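Local coordinates for protein probable thiol peroxidase (Chromobacterium violaceum, PDB 3KEB) that probably reduces peroxides at the expense of thiols, as a member of the redoxin family with a thioredoxin-like fold, at residues V34-H39 / S95-R100; R75-D78 / H82-L85. All blocks are in the same frame, centred on the assembly; numbering follows the deposited sequence. Where two conformers were deposited one is given.

Interaction 1 (V34-H39 / S95-R100)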
ATOM      1  N   VAL A  34       7.978   0.725  -7.444  1.00 13.54           N
ATOM      2  CA  VAL A  34       9.006   0.666  -6.423  0.60 13.29           C
ATOM      3  C   VAL A  34       8.984  -0.709  -5.797  1.00 12.87           C
ATOM      4  O   VAL A  34       7.955  -1.272  -5.502  1.00 14.01           O
ATOM      5  CB  VAL A  34       8.863   1.803  -5.387  0.60 14.09           C
ATOM      6  CG1 VAL A  34       7.489   1.855  -4.885  0.60 13.03           C
ATOM      7  CG2 VAL A  34       9.860   1.634  -4.241  0.60 11.15           C
ATOM      8  N   ASP A  35      10.145  -1.304  -5.654  1.00 12.62           N
ATOM      9  CA  ASP A  35      10.233  -2.668  -5.131  1.00 13.71           C
ATOM     10  C   ASP A  35      10.284  -2.725  -3.617  1.00 13.26           C
ATOM     11  O   ASP A  35      10.271  -1.711  -2.943  1.00 12.27           O
ATOM     12  CB  ASP A  35      11.416  -3.411  -5.764  1.00 15.03           C
ATOM     13  CG  ASP A  35      12.783  -2.945  -5.285  1.00 18.33           C
ATOM     14  OD1 ASP A  35      12.989  -2.330  -4.191  1.00 16.31           O
ATOM     15  OD2 ASP A  35      13.762  -3.270  -6.053  1.00 25.58           O
ATOM     16  N   ASP A  36      10.380  -3.930  -3.077  1.00 13.94           N
ATOM     17  CA  ASP A  36      10.311  -4.098  -1.643  1.00 13.96           C
ATOM     18  C   ASP A  36      11.460  -3.524  -0.829  1.00 14.74           C
ATOM     19  O   ASP A  36      11.306  -3.312   0.394  1.00 16.52           O
ATOM     20  CB  ASP A  36      10.030  -5.549  -1.261  1.00 13.41           C
ATOM     21  CG  ASP A  36      11.150  -6.522  -1.669  1.00 17.64           C
ATOM     22  OD1 ASP A  36      11.516  -6.581  -2.847  1.00 18.81           O
ATOM     23  OD2 ASP A  36      11.697  -7.213  -0.780  1.00 24.99           O
ATOM     24  N   GLN A  37      12.589  -3.242  -1.458  1.00 14.79           N
ATOM     25  CA  GLN A  37      13.679  -2.511  -0.799  1.00 16.25           C
ATOM     26  C   GLN A  37      13.681  -1.039  -1.129  1.00 15.37           C
ATOM     27  O   GLN A  37      14.679  -0.368  -0.924  1.00 14.46           O
ATOM     28  CB  GLN A  37      15.016  -3.108  -1.211  1.00 18.40           C
ATOM     29  CG  GLN A  37      15.119  -4.620  -0.835  1.00 25.18           C
ATOM     30  CD  GLN A  37      16.366  -5.278  -1.420  1.00 32.51           C
ATOM     31  OE1 GLN A  37      16.329  -5.834  -2.530  1.00 37.78           O
ATOM     32  NE2 GLN A  37      17.486  -5.176  -0.698  1.00 36.02           N
ATOM     33  N   LYS A  38      12.559  -0.548  -1.649  1.00 13.24           N
ATOM     34  CA  LYS A  38      12.353   0.892  -1.919  1.00 14.24           C
ATOM     35  C   LYS A  38      13.107   1.467  -3.138  1.00 15.49           C
ATOM     36  O   LYS A  38      13.073   2.693  -3.386  1.00 17.34           O
ATOM     37  CB  LYS A  38      12.552   1.741  -0.650  1.00 13.06           C
ATOM     38  CG  LYS A  38      11.679   1.284   0.525  1.00 12.62           C
ATOM     39  CD  LYS A  38      11.835   2.252   1.664  1.00 13.47           C
ATOM     40  CE  LYS A  38      11.079   1.934   2.948  1.00 11.64           C
ATOM     41  NZ  LYS A  38      11.537   0.621   3.599  1.00 14.28           N
ATOM     42  N   HIS A  39      13.655   0.568  -3.940  1.00 17.23           N
ATOM     43  CA  HIS A  39      14.326   0.907  -5.233  1.00 17.79           C
ATOM     44  C   HIS A  39      13.360   1.088  -6.370  1.00 17.04           C
ATOM     45  O   HIS A  39      12.377   0.342  -6.486  1.00 16.64           O
ATOM     46  CB  HIS A  39      15.324  -0.184  -5.606  1.00 18.20           C
ATOM     47  CG  HIS A  39      16.412  -0.342  -4.602  1.00 21.06           C
ATOM     48  ND1 HIS A  39      16.732  -1.552  -4.037  1.00 27.35           N
ATOM     49  CD2 HIS A  39      17.232   0.574  -4.033  1.00 25.24           C
ATOM     50  CE1 HIS A  39      17.701  -1.375  -3.151  1.00 26.04           C
ATOM     51  NE2 HIS A  39      18.016  -0.091  -3.127  1.00 25.89           N
ATOM     52  N   SER A  95       5.428  -3.495   3.571  1.00  8.83           N
ATOM     53  CA  SER A  95       4.661  -4.749   3.671  1.00  9.16           C
ATOM     54  C   SER A  95       5.158  -5.834   2.721  1.00 10.14           C
ATOM     55  O   SER A  95       5.152  -6.999   3.082  1.00 11.21           O
ATOM     56  CB  SER A  95       3.167  -4.520   3.420  1.00  9.51           C
ATOM     57  OG  SER A  95       2.672  -3.598   4.369  1.00  9.35           O
ATOM     58  N   LEU A  96       5.593  -5.451   1.522  1.00 10.38           N
ATOM     59  CA  LEU A  96       6.172  -6.417   0.557  1.00 10.23           C
ATOM     60  C   LEU A  96       7.474  -7.009   1.163  1.00 11.59           C
ATOM     61  O   LEU A  96       7.711  -8.218   1.109  1.00 11.01           O
ATOM     62  CB  LEU A  96       6.395  -5.742  -0.795  1.00 10.88           C
ATOM     63  CG  LEU A  96       5.134  -5.333  -1.557  1.00 10.93           C
ATOM     64  CD1 LEU A  96       5.465  -4.489  -2.835  1.00 11.62           C
ATOM     65  CD2 LEU A  96       4.296  -6.564  -1.894  1.00 10.93           C
ATOM     66  N   ALA A  97       8.301  -6.161   1.773  1.00 12.24           N
ATOM     67  CA  ALA A  97       9.515  -6.614   2.432  1.00 11.25           C
ATOM     68  C   ALA A  97       9.217  -7.569   3.578  1.00 12.18           C
ATOM     69  O   ALA A  97       9.902  -8.613   3.738  1.00 11.92           O
ATOM     70  CB  ALA A  97      10.364  -5.431   2.864  1.00 11.75           C
ATOM     71  N   ARG A  98       8.174  -7.274   4.344  1.00 11.60           N
ATOM     72  CA  ARG A  98       7.746  -8.163   5.421  1.00 13.22           C
ATOM     73  C   ARG A  98       7.297  -9.539   4.852  1.00 12.93           C
ATOM     74  O   ARG A  98       7.699 -10.569   5.361  1.00 13.03           O
ATOM     75  CB  ARG A  98       6.591  -7.575   6.193  1.00 14.83           C
ATOM     76  CG  ARG A  98       6.093  -8.477   7.269  1.00 17.30           C
ATOM     77  CD  ARG A  98       4.574  -8.417   7.355  1.00 20.94           C
ATOM     78  NE  ARG A  98       4.137  -9.509   8.219  1.00 24.20           N
ATOM     79  CZ  ARG A  98       3.527 -10.627   7.821  1.00 22.97           C
ATOM     80  NH1 ARG A  98       3.206 -10.845   6.530  1.00 20.84           N
ATOM     81  NH2 ARG A  98       3.208 -11.520   8.752  1.00 25.65           N
ATOM     82  N   ALA A  99       6.512  -9.531   3.781  1.00 13.15           N
ATOM     83  CA  ALA A  99       6.098 -10.789   3.109  1.00 14.41           C
ATOM     84  C   ALA A  99       7.315 -11.634   2.695  1.00 14.82           C
ATOM     85  O   ALA A  99       7.345 -12.832   2.957  1.00 17.57           O
ATOM     86  CB  ALA A  99       5.267 -10.499   1.905  1.00 13.61           C
ATOM     87  N   ARG A 100       8.323 -10.990   2.128  1.00 14.20           N
ATOM     88  CA  ARG A 100       9.536 -11.695   1.713  1.00 14.61           C
ATOM     89  C   ARG A 100      10.229 -12.307   2.925  1.00 15.05           C
ATOM     90  O   ARG A 100      10.631 -13.471   2.884  1.00 16.11           O
ATOM     91  CB  ARG A 100      10.504 -10.817   0.964  1.00 14.27           C
ATOM     92  CG  ARG A 100      11.564 -11.657   0.265  1.00 16.82           C
ATOM     93  CD  ARG A 100      12.600 -10.802  -0.373  1.00 15.22           C
ATOM     94  NE  ARG A 100      12.123  -9.956  -1.436  1.00 13.95           N
ATOM     95  CZ  ARG A 100      11.810 -10.383  -2.656  1.00 19.34           C
ATOM     96  NH1 ARG A 100      11.857 -11.678  -2.985  1.00 16.19           N
ATOM     97  NH2 ARG A 100      11.412  -9.493  -3.555  1.00 18.77           N
TER
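Asp36 reaches from the type I beta turn Asp35-Lys38 to the flank of helix 93-103 and meets Arg100 there in a two-pronged salt bridge. The turn joins strands 32-35 and 40-42, a beta hairpin at one border of the mixed sheet of this thioredoxin-like fold. Arg100 approaches side-on, giving NE to Asp36 OD2 at 2.9 Å and NH2 to Asp36 OD1 at 3.0 Å. Both bonds are nearly straight and leave within the guanidinium plane, yet they strike the carboxylate from above its own plane, because the two flat groups are turned 47° against each other. The Asp36 chi1 of 64° sets CG between the backbone N and the carbonyl carbon, which turns the carboxylate toward the Arg100 end of the helix segment; Arg100 runs extended from the helix and bends at chi3, bringing its NE edge round to face it. NH2 of Arg100 is also bonded to the carbonyl oxygen of Ile108, so the same guanidinium ties the helix and the turn to the chain just before strand 109-112.

Nearer its backbone, Asp36 lies close to the helix. Its CB packs against Leu96 CB at 3.7 Å, while the Leu96 side chain also touches Ser112 and Val59. On the turn side, Asp35 OD1 accepts a hydrogen bond from the backbone N-H of His39, which comes from above the carboxylate plane, and a weak one from that of Gln37. The methyl of Ala97 meets the backbone of the turn directly, its CB 3.4 Å from Asp36 O.

Interaction 2 (R75-D78 / H82-L85)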
ATOM      1  N   ARG A  75       4.461 -22.726  -7.981  1.00 14.08           N
ATOM      2  CA  ARG A  75       4.480 -24.125  -8.317  1.00 14.84           C
ATOM      3  C   ARG A  75       4.480 -24.369  -9.841  1.00 13.77           C
ATOM      4  O   ARG A  75       5.244 -25.224 -10.349  1.00 12.39           O
ATOM      5  CB  ARG A  75       3.344 -24.912  -7.646  1.00 16.47           C
ATOM      6  CG  ARG A  75       3.604 -25.126  -6.145  1.00 22.48           C
ATOM      7  CD  ARG A  75       2.354 -25.575  -5.436  1.00 29.93           C
ATOM      8  NE  ARG A  75       2.555 -25.831  -4.002  1.00 34.36           N
ATOM      9  CZ  ARG A  75       1.646 -26.419  -3.234  1.00 37.86           C
ATOM     10  NH1 ARG A  75       0.491 -26.834  -3.771  1.00 40.13           N
ATOM     11  NH2 ARG A  75       1.896 -26.630  -1.945  1.00 40.60           N
ATOM     12  N   PHE A  76       3.650 -23.633 -10.571  1.00 12.73           N
ATOM     13  CA  PHE A  76       3.646 -23.725 -12.027  1.00 12.38           C
ATOM     14  C   PHE A  76       5.047 -23.490 -12.562  1.00 11.57           C
ATOM     15  O   PHE A  76       5.519 -24.212 -13.440  1.00 11.15           O
ATOM     16  CB  PHE A  76       2.758 -22.631 -12.575  1.00 14.03           C
ATOM     17  CG  PHE A  76       2.864 -22.469 -14.026  1.00 13.79           C
ATOM     18  CD1 PHE A  76       2.417 -23.490 -14.875  1.00 15.31           C
ATOM     19  CD2 PHE A  76       3.376 -21.308 -14.558  1.00 17.95           C
ATOM     20  CE1 PHE A  76       2.517 -23.337 -16.242  1.00 16.45           C
ATOM     21  CE2 PHE A  76       3.475 -21.153 -15.947  1.00 17.87           C
ATOM     22  CZ  PHE A  76       3.012 -22.161 -16.767  1.00 14.14           C
ATOM     23  N   LEU A  77       5.687 -22.447 -12.051  1.00 11.52           N
ATOM     24  CA  LEU A  77       7.007 -22.015 -12.517  1.00 11.72           C
ATOM     25  C   LEU A  77       8.149 -22.954 -12.116  1.00 11.71           C
ATOM     26  O   LEU A  77       9.278 -22.805 -12.617  1.00 11.09           O
ATOM     27  CB  LEU A  77       7.303 -20.589 -12.060  1.00 11.80           C
ATOM     28  CG  LEU A  77       6.561 -19.428 -12.663  1.00 14.87           C
ATOM     29  CD1 LEU A  77       6.933 -18.151 -11.937  1.00 16.07           C
ATOM     30  CD2 LEU A  77       6.869 -19.363 -14.132  1.00 13.20           C
ATOM     31  N   ASP A  78       7.909 -23.987 -11.315  1.00 12.15           N
ATOM     32  CA  ASP A  78       8.933 -24.997 -11.129  1.00 11.78           C
ATOM     33  C   ASP A  78       9.389 -25.603 -12.471  1.00 12.38           C
ATOM     34  O   ASP A  78      10.548 -26.045 -12.598  1.00 13.65           O
ATOM     35  CB  ASP A  78       8.483 -26.169 -10.219  1.00 12.29           C
ATOM     36  CG  ASP A  78       8.306 -25.756  -8.770  1.00 14.67           C
ATOM     37  OD1 ASP A  78       8.952 -24.775  -8.344  1.00 14.59           O
ATOM     38  OD2 ASP A  78       7.543 -26.447  -8.073  1.00 19.17           O
ATOM     39  N   HIS A  82      13.323 -20.154 -16.125  1.00 13.03           N
ATOM     40  CA  HIS A  82      13.945 -18.999 -16.763  1.00 13.57           C
ATOM     41  C   HIS A  82      12.995 -17.818 -16.885  1.00 13.54           C
ATOM     42  O   HIS A  82      13.361 -16.779 -17.428  1.00 15.42           O
ATOM     43  CB  HIS A  82      14.535 -19.389 -18.118  1.00 14.26           C
ATOM     44  CG  HIS A  82      15.546 -20.486 -18.034  1.00 13.56           C
ATOM     45  ND1 HIS A  82      16.053 -21.109 -19.151  1.00 14.32           N
ATOM     46  CD2 HIS A  82      16.155 -21.062 -16.975  1.00 11.36           C
ATOM     47  CE1 HIS A  82      16.912 -22.044 -18.780  1.00 12.30           C
ATOM     48  NE2 HIS A  82      17.007 -22.028 -17.466  1.00 12.64           N
ATOM     49  N   LEU A  83      11.788 -18.004 -16.382  1.00 12.94           N
ATOM     50  CA  LEU A  83      10.730 -17.049 -16.456  0.60 13.70           C
ATOM     51  C   LEU A  83      10.751 -16.258 -15.144  1.00 13.68           C
ATOM     52  O   LEU A  83      10.573 -16.861 -14.042  1.00 15.19           O
ATOM     53  CB  LEU A  83       9.431 -17.809 -16.646  0.60 13.89           C
ATOM     54  CG  LEU A  83       8.343 -17.282 -17.574  0.60 17.91           C
ATOM     55  CD1 LEU A  83       8.848 -17.185 -18.992  0.60 17.49           C
ATOM     56  CD2 LEU A  83       7.118 -18.187 -17.505  0.60 14.37           C
ATOM     57  N   LYS A  84      10.969 -14.969 -15.253  1.00 11.84           N
ATOM     58  CA  LYS A  84      11.059 -14.073 -14.090  1.00 12.43           C
ATOM     59  C   LYS A  84       9.645 -13.702 -13.611  1.00 12.69           C
ATOM     60  O   LYS A  84       8.884 -13.041 -14.350  1.00 11.45           O
ATOM     61  CB  LYS A  84      11.861 -12.802 -14.426  1.00 10.53           C
ATOM     62  CG  LYS A  84      11.943 -11.771 -13.353  1.00 12.43           C
ATOM     63  CD  LYS A  84      12.709 -12.288 -12.111  1.00 14.88           C
ATOM     64  CE  LYS A  84      12.819 -11.273 -10.967  1.00 18.69           C
ATOM     65  NZ  LYS A  84      13.713 -11.845  -9.919  1.00 16.47           N
ATOM     66  N   LEU A  85       9.335 -14.084 -12.385  1.00 11.85           N
ATOM     67  CA  LEU A  85       8.044 -13.790 -11.765  1.00 12.30           C
ATOM     68  C   LEU A  85       8.123 -12.400 -11.141  1.00 12.54           C
ATOM     69  O   LEU A  85       9.018 -12.129 -10.274  1.00 14.14           O
ATOM     70  CB  LEU A  85       7.718 -14.833 -10.691  1.00 11.46           C
ATOM     71  CG  LEU A  85       6.357 -14.631  -9.987  1.00 15.41           C
ATOM     72  CD1 LEU A  85       5.211 -14.477 -11.018  1.00 15.10           C
ATOM     73  CD2 LEU A  85       6.052 -15.703  -9.031  1.00 14.67           C
TER
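The C-terminal part of helix 67-77 stands beside the start of strand 84-89, with Leu77 and Leu83 the nearest pair of residues at 7.4 Å between their CA atoms. This is the return half of a beta-alpha-beta crossover, in which the chain leaves strand 51-55, runs through the helix and comes back to the sheet next to the strand it left. The backbone N of Asp78 bonds to Arg75 O at 3.1 Å.

The join is entirely apolar and centres on Leu77, whose two methyls divide the work. CD1 goes to the strand, resting on Leu85 CB at 3.6 Å. CD2 faces the loop residue Leu83, which has two conformers; in the one given here Leu83 CD2 lies 3.6 Å from Leu77 CD2 and the two side chains cross at about a right angle, so this half of the contact is less certain than that with Leu85. With CG anti to the carbonyl carbon (chi1 -71°) the Leu77 fork faces the returning chain, and chi2 turns one methyl to each leucine.

Leu83 and Leu85, two apart, both send their CB toward the helix, while Lys84 between them points away and bonds through NZ to the carbonyl oxygen of Asn107. Leu77 also touches Leu52 of strand 51-55, and Leu85 packs against Leu70 and Thr73 of the same helix, so Leu77 and Leu85 belong to the apolar layer between helix and sheet, with Leu83 at its margin beside Pro50. Leu85 adds its CD2 methyl to the contact, 3.9 Å from Leu77 CD1.

Overall arrangement
Interactions 1 and 2 lie about 20 Å apart between centres, with nearest atoms about 7 Å apart and no direct touch. Both join a helix to parts of the same mixed sheet: interaction 2 packs helix 67-77 onto strand 84-89, and interaction 1 ties the next helix in the chain, 93-103, to the turn after strand 32-35. Strand 109-112, between strands 32-35 and 84-89, connects them: Leu85 has backbone bonding with its first residue, Ala109, and Arg100 touches Leu110. Interaction 1 also borders the dimer interface, where Lys38 forms a salt bridge with Glu61 of the second subunit; interaction 2 is contacted by no other chain of the assembly.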